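PDB 3FJ1: putative phosphosugar isomerase from Silicibacter pomeroyi DSS-3, which is of unproven function but probably binds phosphosugars through its two SIS domains and may act as an isomerase or aminotransferase. Local coordinates for residues E272-I277 with G289-A294; S191-P196 with I313-S318. All blocks are in the same frame, centred on the assembly; numbering follows the deposited sequence. Where two conformers were deposited one is given.

Contact 1 of 2, residues E272-I277 with G289-A294; sequences EIADQI and GRVTRA
The carboxylate of D275, on helix 267-279, gathers the backbone N-H groups of three successive residues, T292, R293 and A294, from the loop ahead of strand 295-296. Its CG lies anti to its own carbonyl carbon (chi1 -78°), which carries the two oxygens off the helix and into the bend of the loop. OD1 takes two bonds. A294 N, 2.8 Å from D275 OD1, comes in nearly along the C-O axis, whereas R293 N, 2.9 Å from D275 OD1, stands well above the carboxylate plane (58° out of it); both donors sit on the same face. T292 N reaches D275 OD2 at 2.9 Å, an almost straight bond (171°) on the syn side and close to the plane. The hydroxyl OG1 of T292 adds a weak bond to D275 OD2 at 3.3 Å, and a water that also donates to R290 O gives its other hydrogen to OD2. With both oxygens engaged, the carboxylate is fixed in rotation, and this many N-H donors would be expected to favour its charged form. Beside the polar cluster lies a small apolar patch, where A274 CB meets V291 CG1 at 3.9 Å and A294 CB at 4.0 Å. The loop joins two neighbouring parallel strands, 284-286 and 295-296, at the edge of the second five-stranded sheet. Helix 267-279 packs against the first of these through A274 and I277, which rest on V284, while A294 touches V284 and V291 touches A286, so helix, loop and strand close on one another.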
loop_
_atom_site.group_PDB
_atom_site.type_symbol
_atom_site.label_atom_id
_atom_site.label_comp_id
_atom_site.label_asym_id
_atom_site.label_seq_id
_atom_site.Cartn_x
_atom_site.Cartn_y
_atom_site.Cartn_z
ATOM N N GLU A 272 23.687 -0.226 0.721
ATOM C CA GLU A 272 24.168 0.447 -0.469
ATOM C C GLU A 272 23.452 1.790 -0.739
ATOM O O GLU A 272 24.089 2.826 -0.991
ATOM C CB GLU A 272 24.038 -0.500 -1.674
ATOM N N ILE A 273 22.135 1.765 -0.699
ATOM C CA ILE A 273 21.340 2.990 -0.902
ATOM C C ILE A 273 21.537 3.959 0.270
ATOM O O ILE A 273 21.614 5.160 0.055
ATOM C CB ILE A 273 19.849 2.676 -1.099
ATOM C CG1 ILE A 273 19.653 1.932 -2.419
ATOM C CG2 ILE A 273 18.997 3.983 -1.020
ATOM C CD1 ILE A 273 19.871 2.775 -3.662
ATOM N N ALA A 274 21.636 3.435 1.493
ATOM C CA ALA A 274 21.825 4.273 2.672
ATOM C C ALA A 274 23.119 5.065 2.480
ATOM O O ALA A 274 23.174 6.282 2.693
ATOM C CB ALA A 274 21.860 3.410 3.944
ATOM N N ASP A 275 24.164 4.371 2.048
ATOM C CA ASP A 275 25.437 5.027 1.797
ATOM C C ASP A 275 25.378 6.064 0.660
ATOM O O ASP A 275 25.981 7.121 0.797
ATOM C CB ASP A 275 26.546 3.991 1.543
ATOM C CG ASP A 275 27.048 3.345 2.833
ATOM O OD1 ASP A 275 26.810 3.879 3.932
ATOM O OD2 ASP A 275 27.734 2.310 2.760
ATOM N N GLN A 276 24.644 5.767 -0.424
ATOM C CA GLN A 276 24.509 6.677 -1.566
ATOM C C GLN A 276 23.851 7.986 -1.140
ATOM O O GLN A 276 24.273 9.093 -1.554
ATOM C CB GLN A 276 23.673 6.047 -2.688
ATOM C CG GLN A 276 24.392 4.996 -3.524
ATOM C CD GLN A 276 23.483 4.375 -4.571
ATOM O OE1 GLN A 276 22.605 5.050 -5.135
ATOM N NE2 GLN A 276 23.647 3.066 -4.803
ATOM N N ILE A 277 22.829 7.838 -0.297
ATOM C CA ILE A 277 22.101 8.974 0.252
ATOM C C ILE A 277 23.058 9.814 1.138
ATOM O O ILE A 277 23.142 11.057 0.987
ATOM C CB ILE A 277 20.837 8.530 1.003
ATOM C CG1 ILE A 277 19.838 7.859 0.045
ATOM C CG2 ILE A 277 20.196 9.735 1.702
ATOM C CD1 ILE A 277 18.733 7.142 0.756
ATOM N N GLY A 289 25.816 -3.149 10.120
ATOM C CA GLY A 289 27.242 -2.910 10.128
ATOM C C GLY A 289 27.801 -2.742 8.739
ATOM O O GLY A 289 28.947 -2.330 8.592
ATOM N N ARG A 290 26.991 -3.028 7.725
ATOM C CA ARG A 290 27.440 -2.970 6.330
ATOM C C ARG A 290 27.594 -1.575 5.736
ATOM O O ARG A 290 28.233 -1.434 4.707
ATOM C CB ARG A 290 26.501 -3.756 5.428
ATOM C CG ARG A 290 26.405 -5.206 5.756
ATOM C CD ARG A 290 25.659 -5.897 4.672
ATOM N NE ARG A 290 26.555 -6.099 3.543
ATOM C CZ ARG A 290 26.959 -7.281 3.082
ATOM N NH1 ARG A 290 26.470 -8.421 3.567
ATOM N NH2 ARG A 290 27.807 -7.314 2.071
ATOM N N VAL A 291 26.996 -0.559 6.351
ATOM C CA VAL A 291 27.148 0.807 5.857
ATOM C C VAL A 291 28.538 1.331 6.231
ATOM O O VAL A 291 29.028 1.085 7.342
ATOM C CB VAL A 291 26.084 1.780 6.403
ATOM C CG1 VAL A 291 24.709 1.453 5.774
ATOM C CG2 VAL A 291 26.044 1.755 7.908
ATOM N N THR A 292 29.136 2.063 5.297
ATOM C CA THR A 292 30.474 2.608 5.448
ATOM C C THR A 292 30.471 4.140 5.497
ATOM O O THR A 292 31.466 4.737 5.916
ATOM C CB THR A 292 31.356 2.093 4.303
ATOM O OG1 THR A 292 31.004 2.735 3.080
ATOM C CG2 THR A 292 31.137 0.589 4.122
ATOM N N ARG A 293 29.356 4.761 5.089
ATOM C CA ARG A 293 29.174 6.214 5.070
ATOM C C ARG A 293 28.029 6.581 6.039
ATOM O O ARG A 293 28.173 7.395 6.935
ATOM C CB ARG A 293 28.822 6.628 3.635
ATOM C CG ARG A 293 28.817 8.121 3.341
ATOM C CD ARG A 293 30.151 8.593 2.785
ATOM N NE ARG A 293 30.330 8.193 1.382
ATOM C CZ ARG A 293 31.407 8.470 0.653
ATOM N NH1 ARG A 293 32.416 9.144 1.185
ATOM N NH2 ARG A 293 31.479 8.072 -0.615
ATOM N N ALA A 294 26.860 5.973 5.831
ATOM C CA ALA A 294 25.728 6.178 6.730
ATOM C C ALA A 294 26.155 5.705 8.133
ATOM O O ALA A 294 27.050 4.846 8.257
ATOM C CB ALA A 294 24.475 5.381 6.240
HETATM O O HOH W 1 27.248 -0.826 1.942
#

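Contact 2 of 2, residues S191-P196 with I313-S318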
loop_
_atom_site.group_PDB
_atom_site.type_symbol
_atom_site.label_atom_id
_atom_site.label_comp_id
_atom_site.label_asym_id
_atom_site.label_seq_id
_atom_site.Cartn_x
_atom_site.Cartn_y
_atom_site.Cartn_z
ATOM N N SER A 191 14.948 -3.396 23.464
ATOM C CA SER A 191 14.245 -2.326 24.148
ATOM C C SER A 191 15.214 -1.443 24.944
ATOM O O SER A 191 14.831 -0.370 25.375
ATOM C CB SER A 191 13.183 -2.882 25.091
ATOM O OG SER A 191 13.757 -3.570 26.191
ATOM N N ARG A 192 16.441 -1.911 25.153
ATOM C CA ARG A 192 17.455 -1.133 25.890
ATOM C C ARG A 192 18.288 -0.208 24.962
ATOM O O ARG A 192 19.288 0.391 25.396
ATOM C CB ARG A 192 18.343 -2.087 26.706
ATOM C CG ARG A 192 17.565 -2.831 27.814
ATOM C CD ARG A 192 18.483 -3.651 28.777
ATOM N NE ARG A 192 18.964 -4.915 28.188
ATOM C CZ ARG A 192 18.372 -6.121 28.310
ATOM N NH1 ARG A 192 17.270 -6.297 29.065
ATOM N NH2 ARG A 192 18.908 -7.197 27.709
ATOM N N ILE A 193 17.866 -0.062 23.708
ATOM C CA ILE A 193 18.528 0.770 22.721
ATOM C C ILE A 193 17.587 1.958 22.449
ATOM O O ILE A 193 16.359 1.761 22.363
ATOM C CB ILE A 193 18.750 -0.008 21.417
ATOM C CG1 ILE A 193 19.766 -1.135 21.667
ATOM C CG2 ILE A 193 19.177 0.947 20.291
ATOM C CD1 ILE A 193 19.863 -2.142 20.557
ATOM N N ASP A 194 18.120 3.183 22.429
ATOM C CA ASP A 194 17.254 4.327 22.134
ATOM C C ASP A 194 17.857 5.379 21.211
ATOM O O ASP A 194 17.291 6.442 21.036
ATOM C CB ASP A 194 16.627 4.900 23.413
ATOM C CG ASP A 194 17.632 5.450 24.378
ATOM O OD1 ASP A 194 18.752 5.819 23.958
ATOM O OD2 ASP A 194 17.260 5.580 25.564
ATOM N N TRP A 195 18.974 5.035 20.572
ATOM C CA TRP A 195 19.526 5.826 19.465
ATOM C C TRP A 195 19.602 7.327 19.704
ATOM O O TRP A 195 19.036 8.114 18.927
ATOM C CB TRP A 195 18.758 5.551 18.153
ATOM C CG TRP A 195 18.779 4.125 17.681
ATOM C CD1 TRP A 195 19.783 3.218 17.869
ATOM C CD2 TRP A 195 17.789 3.458 16.876
ATOM N NE1 TRP A 195 19.467 2.040 17.280
ATOM C CE2 TRP A 195 18.256 2.153 16.645
ATOM C CE3 TRP A 195 16.568 3.844 16.320
ATOM C CZ2 TRP A 195 17.529 1.205 15.898
ATOM C CZ3 TRP A 195 15.847 2.913 15.600
ATOM C CH2 TRP A 195 16.336 1.600 15.393
ATOM N N PRO A 196 20.369 7.743 20.720
ATOM C CA PRO A 196 20.482 9.180 21.069
ATOM C C PRO A 196 20.892 10.109 19.913
ATOM O O PRO A 196 20.394 11.227 19.818
ATOM C CB PRO A 196 21.530 9.202 22.196
ATOM C CG PRO A 196 22.207 7.881 22.161
ATOM C CD PRO A 196 21.234 6.891 21.572
ATOM N N ILE A 313 12.038 -2.753 15.180
ATOM C CA ILE A 313 10.900 -1.918 15.531
ATOM C C ILE A 313 10.850 -1.661 17.038
ATOM O O ILE A 313 10.436 -0.587 17.442
ATOM C CB ILE A 313 9.558 -2.443 14.977
ATOM C CG1 ILE A 313 8.511 -1.298 14.914
ATOM C CG2 ILE A 313 9.067 -3.733 15.729
ATOM C CD1 ILE A 313 8.786 -0.168 13.866
ATOM N N VAL A 314 11.241 -2.631 17.860
ATOM C CA VAL A 314 11.283 -2.411 19.321
ATOM C C VAL A 314 12.310 -1.294 19.644
ATOM O O VAL A 314 12.027 -0.374 20.454
ATOM C CB VAL A 314 11.519 -3.710 20.116
ATOM C CG1 VAL A 314 11.825 -3.391 21.590
ATOM C CG2 VAL A 314 10.260 -4.669 20.005
ATOM N N SER A 315 13.477 -1.359 19.016
ATOM C CA SER A 315 14.482 -0.305 19.207
ATOM C C SER A 315 13.937 1.060 18.734
ATOM O O SER A 315 14.150 2.095 19.373
ATOM C CB SER A 315 15.784 -0.661 18.518
ATOM O OG SER A 315 16.422 -1.768 19.178
ATOM N N PHE A 316 13.235 1.047 17.610
ATOM C CA PHE A 316 12.636 2.277 17.098
ATOM C C PHE A 316 11.626 2.853 18.092
ATOM O O PHE A 316 11.612 4.067 18.336
ATOM C CB PHE A 316 11.954 2.031 15.741
ATOM C CG PHE A 316 11.223 3.244 15.210
ATOM C CD1 PHE A 316 11.896 4.225 14.546
ATOM C CD2 PHE A 316 9.864 3.394 15.389
ATOM C CE1 PHE A 316 11.217 5.340 14.065
ATOM C CE2 PHE A 316 9.199 4.508 14.926
ATOM C CZ PHE A 316 9.862 5.465 14.266
ATOM N N TYR A 317 10.748 1.992 18.609
ATOM C CA TYR A 317 9.722 2.418 19.567
ATOM C C TYR A 317 10.364 3.106 20.770
ATOM O O TYR A 317 9.907 4.142 21.261
ATOM C CB TYR A 317 8.904 1.224 20.067
ATOM C CG TYR A 317 7.951 0.551 19.074
ATOM C CD1 TYR A 317 7.273 1.270 18.087
ATOM C CD2 TYR A 317 7.652 -0.801 19.213
ATOM C CE1 TYR A 317 6.366 0.634 17.226
ATOM C CE2 TYR A 317 6.750 -1.440 18.353
ATOM C CZ TYR A 317 6.110 -0.714 17.378
ATOM O OH TYR A 317 5.219 -1.383 16.537
ATOM N N SER A 318 11.426 2.469 21.244
ATOM C CA SER A 318 12.225 2.954 22.356
ATOM C C SER A 318 12.843 4.328 22.027
ATOM O O SER A 318 12.773 5.235 22.839
ATOM C CB SER A 318 13.296 1.914 22.702
ATOM O OG SER A 318 14.133 2.388 23.747
#
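A linker between two helices, 183-191 and 196-204, is laid across helix 308-326, and its central bond is a serine hydroxyl to a main-chain carbonyl. S318 OG donates to I193 O at 2.7 Å, arriving from above the carbonyl plane (38° out of it) with a C=O...donor angle of 138°. The hydroxyl is turned to the linker because it stands anti to the backbone N of S318 (chi1 177°). R10, from helix 8-41, donates through NH1 to S318 OG and through NH2 to S191 O, so the hydroxyl is both acceptor and donor. Further along the linker, the indole of W195 lies against the helix at S315 and F316, with one face over S315 CB, which is offset toward the rim and 3.7 Å from W195 CZ2. The six-membered ring continues past it, so that W195 CZ3 lies 3.6 Å from F316 CA and 4.0 Å from F316 CB, near the plane of the F316 ring, at its edge. I193 covers S315 from another direction, its CB and CD1 both 3.7 Å from S315 OG; that hydroxyl is bonded to A190 O. V314 CG1 lies 3.6 Å from S191 N. W195 occupies the N-cap position of helix 196-204, and its NE1 bonds E298 O, which ties down the pyrrole side of the indole. D194 turns its carboxylate to R199 in a salt bridge. The carbonyls of A190, S191 and I193 each accept a hydrogen bond from a serine hydroxyl or an arginine. Two helix serines and R10 therefore pay the polar cost of burying an irregular chain, while the indole and the aliphatic groups supply close apolar packing around them.

From the N terminus the chain passes through the first parallel sheet and its helices before reaching segment 191-196, where contact 2 begins. It then builds the second sheet with its flanking helices, among them helix 267-279, followed by strand 284-286 and loop 289-294, before helix 308-326 returns to segment 191-196 and closes a long loop. Contact 1 opens and closes within that span, with 11 residues between its segments, so the two nest and do not cross. Contact 1 is local, tying a helix to the loop between adjacent strands; contact 2 joins the connection between helices 183-191 and 196-204 to helix 308-326. Their centres are 20 Å apart and their nearest atoms about 11 Å.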